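Local coordinates for protein thioredoxin (PDB 6MOS) that probably serves as a thiol-disulfide oxidoreductase of a thermophilic bacterium, a thioredoxin-family protein exchanging dithiol and disulfide through a CxxC pair at a helix start, at residues A[31-36]-A[79-84]. Numbering follows the deposited sequence.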
loop_
_atom_site.group_PDB
_atom_site.type_symbol
_atom_site.label_atom_id
_atom_site.label_comp_id
_atom_site.label_asym_id
_atom_site.label_seq_id
_atom_site.Cartn_x
_atom_site.Cartn_y
_atom_site.Cartn_z
ATOM N N GLU A 31 -0.022 -3.327 1.779
ATOM C CA GLU A 31 -1.471 -3.475 1.715
ATOM C C GLU A 31 -2.012 -2.333 0.867
ATOM O O GLU A 31 -1.747 -1.166 1.164
ATOM C CB GLU A 31 -2.086 -3.478 3.112
ATOM C CG GLU A 31 -1.805 -4.839 3.817
ATOM C CD GLU A 31 -2.420 -4.978 5.201
ATOM O OE1 GLU A 31 -2.897 -3.982 5.745
ATOM O OE2 GLU A 31 -2.401 -6.110 5.773
ATOM N N TYR A 32 -2.740 -2.677 -0.195
ATOM C CA TYR A 32 -3.245 -1.709 -1.168
ATOM C C TYR A 32 -4.764 -1.744 -1.099
ATOM O O TYR A 32 -5.369 -2.756 -1.453
ATOM C CB TYR A 32 -2.757 -2.065 -2.567
ATOM C CG TYR A 32 -3.168 -1.079 -3.630
ATOM C CD1 TYR A 32 -2.538 0.143 -3.728
ATOM C CD2 TYR A 32 -4.170 -1.384 -4.541
ATOM C CE1 TYR A 32 -2.915 1.057 -4.693
ATOM C CE2 TYR A 32 -4.560 -0.473 -5.519
ATOM C CZ TYR A 32 -3.924 0.745 -5.584
ATOM O OH TYR A 32 -4.284 1.666 -6.555
ATOM N N PHE A 33 -5.377 -0.652 -0.651
ATOM C CA PHE A 33 -6.826 -0.578 -0.481
ATOM C C PHE A 33 -7.438 0.136 -1.674
ATOM O O PHE A 33 -7.004 1.235 -2.034
ATOM C CB PHE A 33 -7.201 0.140 0.816
ATOM C CG PHE A 33 -6.676 -0.538 2.059
ATOM C CD1 PHE A 33 -5.394 -0.271 2.521
ATOM C CD2 PHE A 33 -7.468 -1.435 2.761
ATOM C CE1 PHE A 33 -4.902 -0.892 3.671
ATOM C CE2 PHE A 33 -6.988 -2.065 3.911
ATOM C CZ PHE A 33 -5.707 -1.797 4.363
ATOM N N LYS A 34 -8.443 -0.487 -2.286
ATOM C CA LYS A 34 -8.996 0.036 -3.527
ATOM C C LYS A 34 -10.488 -0.257 -3.579
ATOM O O LYS A 34 -11.041 -0.958 -2.731
ATOM C CB LYS A 34 -8.268 -0.560 -4.748
ATOM C CG LYS A 34 -8.274 -2.110 -4.839
ATOM C CD LYS A 34 -9.547 -2.634 -5.535
ATOM C CE LYS A 34 -9.521 -4.144 -5.728
ATOM N NZ LYS A 34 -10.649 -4.555 -6.624
ATOM N N ASN A 35 -11.145 0.305 -4.588
ATOM C CA ASN A 35 -12.402 -0.256 -5.048
ATOM C C ASN A 35 -12.406 -0.181 -6.567
ATOM O O ASN A 35 -11.533 0.442 -7.183
ATOM C CB ASN A 35 -13.604 0.424 -4.385
ATOM C CG ASN A 35 -13.830 1.824 -4.864
ATOM O OD1 ASN A 35 -13.871 2.092 -6.061
ATOM N ND2 ASN A 35 -13.999 2.732 -3.917
ATOM N N ASP A 36 -13.360 -0.860 -7.188
ATOM C CA ASP A 36 -13.268 -0.984 -8.633
ATOM C C ASP A 36 -13.903 0.194 -9.359
ATOM O O ASP A 36 -13.895 0.218 -10.593
ATOM C CB ASP A 36 -13.869 -2.314 -9.094
ATOM C CG ASP A 36 -12.894 -3.475 -8.930
ATOM O OD1 ASP A 36 -11.669 -3.223 -8.833
ATOM O OD2 ASP A 36 -13.340 -4.639 -8.902
ATOM N N VAL A 79 -9.744 5.657 -0.876
ATOM C CA VAL A 79 -8.878 4.869 -1.750
ATOM C C VAL A 79 -8.336 5.775 -2.852
ATOM O O VAL A 79 -9.008 6.736 -3.258
ATOM C CB VAL A 79 -9.617 3.636 -2.310
ATOM C CG1 VAL A 79 -9.962 2.714 -1.180
ATOM C CG2 VAL A 79 -10.910 4.044 -2.996
ATOM N N PRO A 80 -7.122 5.537 -3.356
ATOM C CA PRO A 80 -6.268 4.449 -2.852
ATOM C C PRO A 80 -5.678 4.766 -1.480
ATOM O O PRO A 80 -5.462 5.941 -1.159
ATOM C CB PRO A 80 -5.184 4.343 -3.921
ATOM C CG PRO A 80 -5.079 5.735 -4.480
ATOM C CD PRO A 80 -6.503 6.264 -4.481
ATOM N N THR A 81 -5.465 3.742 -0.651
ATOM C CA THR A 81 -4.644 3.878 0.540
ATOM C C THR A 81 -3.568 2.808 0.465
ATOM O O THR A 81 -3.847 1.676 0.067
ATOM C CB THR A 81 -5.457 3.747 1.851
ATOM O OG1 THR A 81 -6.333 4.874 2.025
ATOM C CG2 THR A 81 -4.537 3.636 3.067
ATOM N N VAL A 82 -2.335 3.181 0.793
ATOM C CA VAL A 82 -1.203 2.260 0.784
ATOM C C VAL A 82 -0.648 2.195 2.196
ATOM O O VAL A 82 -0.365 3.231 2.804
ATOM C CB VAL A 82 -0.111 2.691 -0.213
ATOM C CG1 VAL A 82 1.078 1.755 -0.112
ATOM C CG2 VAL A 82 -0.652 2.675 -1.627
ATOM N N ILE A 83 -0.501 0.981 2.730
ATOM C CA ILE A 83 0.103 0.800 4.041
ATOM C C ILE A 83 1.306 -0.109 3.855
ATOM O O ILE A 83 1.183 -1.185 3.266
ATOM C CB ILE A 83 -0.889 0.211 5.061
ATOM C CG1 ILE A 83 -2.112 1.125 5.218
ATOM C CG2 ILE A 83 -0.231 0.046 6.424
ATOM C CD1 ILE A 83 -3.051 0.681 6.318
ATOM N N ILE A 84 2.477 0.348 4.292
ATOM C CA ILE A 84 3.676 -0.483 4.314
ATOM C C ILE A 84 3.837 -1.036 5.724
ATOM O O ILE A 84 3.738 -0.290 6.707
ATOM C CB ILE A 84 4.913 0.317 3.870
ATOM C CG1 ILE A 84 4.650 0.961 2.500
ATOM C CG2 ILE A 84 6.126 -0.589 3.810
ATOM C CD1 ILE A 84 5.740 1.911 2.041
#
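Phe33 and Thr81 form a hydrogen-bonded antiparallel pair where strands 31-34 and 81-84 join at the centre of the thioredoxin-fold sheet, their axes 166° apart. Phe33 N reaches Thr81 O at 2.9 Å, almost straight at 177°, whereas the return bond, Thr81 N to Phe33 O, stretches to 3.3 Å, its donor tilted from the carbonyl plane, just beyond the cis peptide preceding Pro80. Glu31 and Ile83 bond reciprocally through their backbones. On the side of the sheet that carries Phe33, its CG stands anti to the carbonyl carbon (chi1 -61°), carrying the ring across Thr81 towards Ile83: Phe33 CE1 meets Ile83 CD1 at 3.6 Å, and Thr81 O lies at the ring edge, in plane. Were Phe33 reduced to an alanine, Ile83 CD1 and Thr81 CG2 would probably lose their ring partner and a gap would open beside them. On the side that carries Tyr32, its CD1 touches Val82 CG2 at 3.8 Å, near the ring plane, while the ring runs alongside Pro80. Val79 CG1 lies 3.4 Å from Phe33 O, and Val79 CG2 3.5 Å from Asn35 ND2. Further out, Tyr32 OH hydrogen-bonds Cys41 O and its side chain touches Met44 and Leu45, joining the sheet to helix 39-55. The disulfide Cys38-Cys41 sits at that helix start; Pro80, the cis-proline position characteristic of thioredoxins, and Val79 before it both touch Cys41. Asn35 OD1 accepts from Lys37 N.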